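Local atomic coordinates of signal recognition particle subunit SRP14 (Schizosaccharomyces pombe, PDB entry 2W9J), a protein that forms part of the signal recognition particle, in which it probably binds the 7S RNA and serves cotranslational targeting of secretory and membrane proteins to the endoplasmic reticulum. Residues A44-S52 with T60-F71. Sequence-based numbering, arbitrary orientation.
Sequences ASVLIRAKS and TVVELDYFTDFF
Val46 O accepts a hydrogen bond from Val62 N at 2.8 Å and also meets the CA-H of Val61. Val46 N returns a bond to Val62 O, with the donor tilted 30° from the carbonyl plane. Ile48 and Thr60 form the next hydrogen-bonded pair. Ile48 N reaches Thr60 O at 2.9 Å, and Thr60 N reaches Ile48 O at 3.0 Å. Strands 45-51 and 57-63 thus make an antiparallel beta hairpin, which passes through a short turn into helix 67-76. That helix packs on the sheet face bearing Val46, Ile48, Thr60 and Val62, where helix 5-17 also touches Thr60. Ile48 is the main apolar link. Its chain is extended (chi2 178°), which carries CD1 to Val62 CG2 at 3.6 Å and to the Phe70 and Phe71 rings. Val62 CG2 in turn lies over the centre of one Phe70 face. Phe67 presents its ring edge to the hairpin, with CZ 3.9 Å from Val46 CB. Leu64 CD2 and Phe71 CE1 lie on opposite faces of that ring. On the other side of the sheet, Leu47 CD1 touches Val61 CG2 at 3.8 Å, and Leu2 packs against both residues. Ser45 OG lies beside Val61 CG1 and is hydrogen-bonded to Glu38 O.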
ATOM      1  N   ALA A  44       0.138  -1.421  18.984  1.00 35.90           N
ATOM      2  CA  ALA A  44      -0.808  -0.778  18.080  1.00 35.87           C
ATOM      3  C   ALA A  44      -0.187  -0.524  16.693  1.00 35.88           C
ATOM      4  O   ALA A  44       0.934  -0.004  16.578  1.00 35.87           O
ATOM      5  CB  ALA A  44      -1.330   0.519  18.697  1.00 35.83           C
ATOM      6  N   SER A  45      -0.911  -0.927  15.650  1.00 35.53           N
ATOM      7  CA  SER A  45      -0.483  -0.734  14.266  1.00 35.09           C
ATOM      8  C   SER A  45      -1.697  -0.652  13.349  1.00 34.87           C
ATOM      9  O   SER A  45      -2.833  -0.708  13.826  1.00 34.83           O
ATOM     10  CB  SER A  45       0.455  -1.851  13.822  1.00 35.14           C
ATOM     11  OG  SER A  45      -0.199  -3.094  13.865  1.00 35.30           O
ATOM     12  N   VAL A  46      -1.465  -0.521  12.039  1.00 34.55           N
ATOM     13  CA  VAL A  46      -2.555  -0.215  11.107  1.00 33.99           C
ATOM     14  C   VAL A  46      -2.621  -1.137   9.911  1.00 33.71           C
ATOM     15  O   VAL A  46      -1.600  -1.460   9.302  1.00 34.12           O
ATOM     16  CB  VAL A  46      -2.506   1.265  10.665  1.00 34.24           C
ATOM     17  CG1 VAL A  46      -3.211   1.492   9.330  1.00 34.15           C
ATOM     18  CG2 VAL A  46      -3.129   2.127  11.743  1.00 33.97           C
ATOM     19  N   LEU A  47      -3.836  -1.559   9.582  1.00 33.18           N
ATOM     20  CA  LEU A  47      -4.076  -2.363   8.407  1.00 32.96           C
ATOM     21  C   LEU A  47      -4.437  -1.448   7.257  1.00 33.39           C
ATOM     22  O   LEU A  47      -5.431  -0.731   7.316  1.00 33.27           O
ATOM     23  CB  LEU A  47      -5.200  -3.351   8.679  1.00 32.44           C
ATOM     24  CG  LEU A  47      -5.776  -4.213   7.557  1.00 31.96           C
ATOM     25  CD1 LEU A  47      -4.787  -5.235   7.044  1.00 32.65           C
ATOM     26  CD2 LEU A  47      -6.995  -4.916   8.075  1.00 30.22           C
ATOM     27  N   ILE A  48      -3.620  -1.486   6.212  1.00 33.90           N
ATOM     28  CA  ILE A  48      -3.851  -0.716   4.992  1.00 34.64           C
ATOM     29  C   ILE A  48      -4.353  -1.608   3.853  1.00 35.73           C
ATOM     30  O   ILE A  48      -3.744  -2.655   3.544  1.00 36.08           O
ATOM     31  CB  ILE A  48      -2.563   0.007   4.557  1.00 34.35           C
ATOM     32  CG1 ILE A  48      -2.137   0.959   5.662  1.00 33.77           C
ATOM     33  CG2 ILE A  48      -2.776   0.778   3.262  1.00 34.27           C
ATOM     34  CD1 ILE A  48      -0.879   1.688   5.386  1.00 35.68           C
ATOM     35  N   ARG A  49      -5.465  -1.198   3.243  1.00 36.57           N
ATOM     36  CA  ARG A  49      -5.990  -1.858   2.048  1.00 37.92           C
ATOM     37  C   ARG A  49      -5.930  -0.897   0.869  1.00 38.58           C
ATOM     38  O   ARG A  49      -6.355   0.248   0.999  1.00 39.43           O
ATOM     39  CB  ARG A  49      -7.444  -2.248   2.235  1.00 37.82           C
ATOM     40  CG  ARG A  49      -7.765  -3.069   3.446  1.00 40.17           C
ATOM     41  CD  ARG A  49      -9.270  -3.013   3.648  1.00 44.55           C
ATOM     42  NE  ARG A  49      -9.719  -3.462   4.962  1.00 47.67           N
ATOM     43  CZ  ARG A  49      -9.418  -2.864   6.117  1.00 49.82           C
ATOM     44  NH1 ARG A  49      -8.618  -1.786   6.148  1.00 48.62           N
ATOM     45  NH2 ARG A  49      -9.909  -3.362   7.255  1.00 50.66           N
ATOM     46  N   ALA A  50      -5.413  -1.349  -0.273  1.00 39.07           N
ATOM     47  CA  ALA A  50      -5.447  -0.558  -1.510  1.00 39.24           C
ATOM     48  C   ALA A  50      -6.141  -1.315  -2.647  1.00 39.69           C
ATOM     49  O   ALA A  50      -6.053  -2.540  -2.748  1.00 39.68           O
ATOM     50  CB  ALA A  50      -4.059  -0.156  -1.920  1.00 38.86           C
ATOM     51  N   LYS A  51      -6.847  -0.578  -3.489  1.00 40.17           N
ATOM     52  CA  LYS A  51      -7.483  -1.153  -4.660  1.00 41.03           C
ATOM     53  C   LYS A  51      -7.401  -0.141  -5.787  1.00 41.52           C
ATOM     54  O   LYS A  51      -7.647   1.049  -5.577  1.00 41.41           O
ATOM     55  CB  LYS A  51      -8.942  -1.513  -4.377  1.00 40.95           C
ATOM     56  CG  LYS A  51      -9.670  -2.092  -5.576  1.00 41.67           C
ATOM     57  CD  LYS A  51     -11.142  -2.348  -5.271  1.00 43.69           C
ATOM     58  CE  LYS A  51     -11.901  -2.803  -6.522  1.00 43.91           C
ATOM     59  NZ  LYS A  51     -13.378  -2.884  -6.296  1.00 44.76           N
ATOM     60  N   SER A  52      -7.035  -0.614  -6.974  1.00 42.22           N
ATOM     61  CA  SER A  52      -6.994   0.240  -8.146  1.00 43.14           C
ATOM     62  C   SER A  52      -7.866  -0.367  -9.225  1.00 43.54           C
ATOM     63  O   SER A  52      -7.646  -1.508  -9.634  1.00 43.59           O
ATOM     64  CB  SER A  52      -5.554   0.427  -8.646  1.00 43.29           C
ATOM     65  OG  SER A  52      -5.486   1.392  -9.691  1.00 43.41           O
ATOM     66  N   THR A  60      -1.640  -4.817   3.686  1.00 40.52           N
ATOM     67  CA  THR A  60      -0.462  -4.954   4.530  1.00 40.36           C
ATOM     68  C   THR A  60      -0.697  -4.333   5.903  1.00 40.57           C
ATOM     69  O   THR A  60      -1.541  -3.438   6.056  1.00 41.40           O
ATOM     70  CB  THR A  60       0.804  -4.369   3.846  1.00 40.42           C
ATOM     71  OG1 THR A  60       1.974  -4.859   4.509  1.00 40.55           O
ATOM     72  CG2 THR A  60       0.804  -2.843   3.828  1.00 39.52           C
ATOM     73  N   VAL A  61       0.010  -4.831   6.913  1.00 40.20           N
ATOM     74  CA  VAL A  61      -0.071  -4.228   8.234  1.00 39.97           C
ATOM     75  C   VAL A  61       1.201  -3.448   8.512  1.00 40.17           C
ATOM     76  O   VAL A  61       2.305  -4.011   8.545  1.00 39.86           O
ATOM     77  CB  VAL A  61      -0.321  -5.254   9.349  1.00 39.98           C
ATOM     78  CG1 VAL A  61      -0.279  -4.575  10.705  1.00 39.21           C
ATOM     79  CG2 VAL A  61      -1.673  -5.932   9.155  1.00 40.52           C
ATOM     80  N   VAL A  62       1.028  -2.144   8.709  1.00 40.20           N
ATOM     81  CA  VAL A  62       2.143  -1.254   8.980  1.00 40.36           C
ATOM     82  C   VAL A  62       2.237  -0.926  10.467  1.00 40.76           C
ATOM     83  O   VAL A  62       1.310  -0.368  11.055  1.00 40.47           O
ATOM     84  CB  VAL A  62       2.059   0.042   8.141  1.00 40.23           C
ATOM     85  CG1 VAL A  62       3.336   0.841   8.300  1.00 40.03           C
ATOM     86  CG2 VAL A  62       1.826  -0.293   6.663  1.00 39.76           C
ATOM     87  N   GLU A  63       3.375  -1.276  11.059  1.00 41.63           N
ATOM     88  CA  GLU A  63       3.626  -1.028  12.475  1.00 42.78           C
ATOM     89  C   GLU A  63       3.966   0.439  12.702  1.00 43.22           C
ATOM     90  O   GLU A  63       4.668   1.035  11.888  1.00 43.13           O
ATOM     91  CB  GLU A  63       4.743  -1.942  12.983  1.00 42.65           C
ATOM     92  CG  GLU A  63       4.409  -3.439  12.833  1.00 44.68           C
ATOM     93  CD  GLU A  63       4.899  -4.275  14.013  1.00 46.41           C
ATOM     94  OE1 GLU A  63       5.894  -3.883  14.666  1.00 47.82           O
ATOM     95  OE2 GLU A  63       4.290  -5.327  14.293  1.00 47.59           O
ATOM     96  N   LEU A  64       3.466   1.014  13.799  1.00 44.02           N
ATOM     97  CA  LEU A  64       3.713   2.430  14.126  1.00 45.05           C
ATOM     98  C   LEU A  64       5.161   2.866  13.959  1.00 45.38           C
ATOM     99  O   LEU A  64       5.429   3.941  13.435  1.00 45.46           O
ATOM    100  CB  LEU A  64       3.261   2.771  15.548  1.00 45.28           C
ATOM    101  CG  LEU A  64       1.805   3.181  15.808  1.00 46.25           C
ATOM    102  CD1 LEU A  64       1.734   4.027  17.088  1.00 46.83           C
ATOM    103  CD2 LEU A  64       1.177   3.933  14.623  1.00 46.53           C
ATOM    104  N   ASP A  65       6.084   2.024  14.413  1.00 45.99           N
ATOM    105  CA  ASP A  65       7.512   2.298  14.326  1.00 46.64           C
ATOM    106  C   ASP A  65       8.008   2.472  12.884  1.00 46.88           C
ATOM    107  O   ASP A  65       9.033   3.106  12.646  1.00 46.62           O
ATOM    108  CB  ASP A  65       8.300   1.178  15.022  1.00 46.87           C
ATOM    109  CG  ASP A  65       8.158   1.201  16.545  1.00 47.39           C
ATOM    110  OD1 ASP A  65       7.701   2.232  17.098  1.00 48.54           O
ATOM    111  OD2 ASP A  65       8.512   0.184  17.192  1.00 46.79           O
ATOM    112  N   TYR A  66       7.279   1.909  11.928  1.00 47.21           N
ATOM    113  CA  TYR A  66       7.719   1.910  10.544  1.00 47.90           C
ATOM    114  C   TYR A  66       6.912   2.883   9.677  1.00 47.59           C
ATOM    115  O   TYR A  66       7.080   2.928   8.458  1.00 47.53           O
ATOM    116  CB  TYR A  66       7.669   0.482   9.974  1.00 48.50           C
ATOM    117  CG  TYR A  66       8.569   0.251   8.761  1.00 51.42           C
ATOM    118  CD1 TYR A  66       8.020   0.040   7.485  1.00 53.49           C
ATOM    119  CD2 TYR A  66       9.974   0.242   8.888  1.00 53.46           C
ATOM    120  CE1 TYR A  66       8.837  -0.176   6.364  1.00 55.43           C
ATOM    121  CE2 TYR A  66      10.804   0.026   7.772  1.00 55.50           C
ATOM    122  CZ  TYR A  66      10.223  -0.180   6.515  1.00 56.93           C
ATOM    123  OH  TYR A  66      11.021  -0.388   5.409  1.00 58.59           O
ATOM    124  N   PHE A  67       6.049   3.674  10.314  1.00 47.36           N
ATOM    125  CA  PHE A  67       5.183   4.622   9.602  1.00 47.35           C
ATOM    126  C   PHE A  67       5.942   5.614   8.688  1.00 47.39           C
ATOM    127  O   PHE A  67       5.693   5.669   7.474  1.00 47.31           O
ATOM    128  CB  PHE A  67       4.288   5.368  10.602  1.00 47.25           C
ATOM    129  CG  PHE A  67       2.862   4.879  10.644  1.00 47.30           C
ATOM    130  CD1 PHE A  67       2.567   3.511  10.664  1.00 46.76           C
ATOM    131  CD2 PHE A  67       1.806   5.797  10.689  1.00 46.95           C
ATOM    132  CE1 PHE A  67       1.258   3.067  10.703  1.00 46.32           C
ATOM    133  CE2 PHE A  67       0.492   5.366  10.729  1.00 46.68           C
ATOM    134  CZ  PHE A  67       0.215   3.991  10.741  1.00 47.14           C
ATOM    135  N   THR A  68       6.858   6.386   9.270  1.00 47.36           N
ATOM    136  CA  THR A  68       7.700   7.312   8.503  1.00 47.56           C
ATOM    137  C   THR A  68       8.266   6.643   7.239  1.00 47.47           C
ATOM    138  O   THR A  68       8.040   7.117   6.116  1.00 47.50           O
ATOM    139  CB  THR A  68       8.866   7.837   9.362  1.00 47.58           C
ATOM    140  OG1 THR A  68       8.349   8.554  10.488  1.00 48.13           O
ATOM    141  CG2 THR A  68       9.763   8.746   8.552  1.00 47.68           C
ATOM    142  N   ASP A  69       8.982   5.531   7.452  1.00 47.26           N
ATOM    143  CA  ASP A  69       9.638   4.751   6.399  1.00 46.63           C
ATOM    144  C   ASP A  69       8.669   4.311   5.322  1.00 46.12           C
ATOM    145  O   ASP A  69       8.921   4.525   4.132  1.00 45.70           O
ATOM    146  CB  ASP A  69      10.306   3.515   7.006  1.00 46.75           C
ATOM    147  CG  ASP A  69      11.647   3.828   7.657  1.00 47.82           C
ATOM    148  OD1 ASP A  69      12.566   4.319   6.944  1.00 48.23           O
ATOM    149  OD2 ASP A  69      11.786   3.567   8.879  1.00 48.18           O
ATOM    150  N   PHE A  70       7.563   3.700   5.757  1.00 45.59           N
ATOM    151  CA  PHE A  70       6.564   3.154   4.855  1.00 45.20           C
ATOM    152  C   PHE A  70       5.888   4.227   4.044  1.00 45.46           C
ATOM    153  O   PHE A  70       5.728   4.073   2.844  1.00 45.33           O
ATOM    154  CB  PHE A  70       5.500   2.333   5.592  1.00 45.08           C
ATOM    155  CG  PHE A  70       4.479   1.743   4.672  1.00 43.43           C
ATOM    156  CD1 PHE A  70       4.714   0.532   4.048  1.00 41.40           C
ATOM    157  CD2 PHE A  70       3.305   2.437   4.371  1.00 42.95           C
ATOM    158  CE1 PHE A  70       3.779  -0.005   3.160  1.00 42.00           C
ATOM    159  CE2 PHE A  70       2.369   1.906   3.489  1.00 42.20           C
ATOM    160  CZ  PHE A  70       2.606   0.678   2.882  1.00 41.45           C
ATOM    161  N   PHE A  71       5.479   5.306   4.694  1.00 46.23           N
ATOM    162  CA  PHE A  71       4.857   6.401   3.961  1.00 47.50           C
ATOM    163  C   PHE A  71       5.850   7.149   3.080  1.00 48.12           C
ATOM    164  O   PHE A  71       5.479   7.697   2.043  1.00 47.88           O
ATOM    165  CB  PHE A  71       4.037   7.309   4.879  1.00 47.40           C
ATOM    166  CG  PHE A  71       2.818   6.629   5.420  1.00 48.68           C
ATOM    167  CD1 PHE A  71       2.720   6.302   6.768  1.00 48.92           C
ATOM    168  CD2 PHE A  71       1.790   6.236   4.562  1.00 49.62           C
ATOM    169  CE1 PHE A  71       1.601   5.630   7.258  1.00 48.51           C
ATOM    170  CE2 PHE A  71       0.670   5.564   5.046  1.00 48.79           C
ATOM    171  CZ  PHE A  71       0.577   5.262   6.397  1.00 48.77           C
TER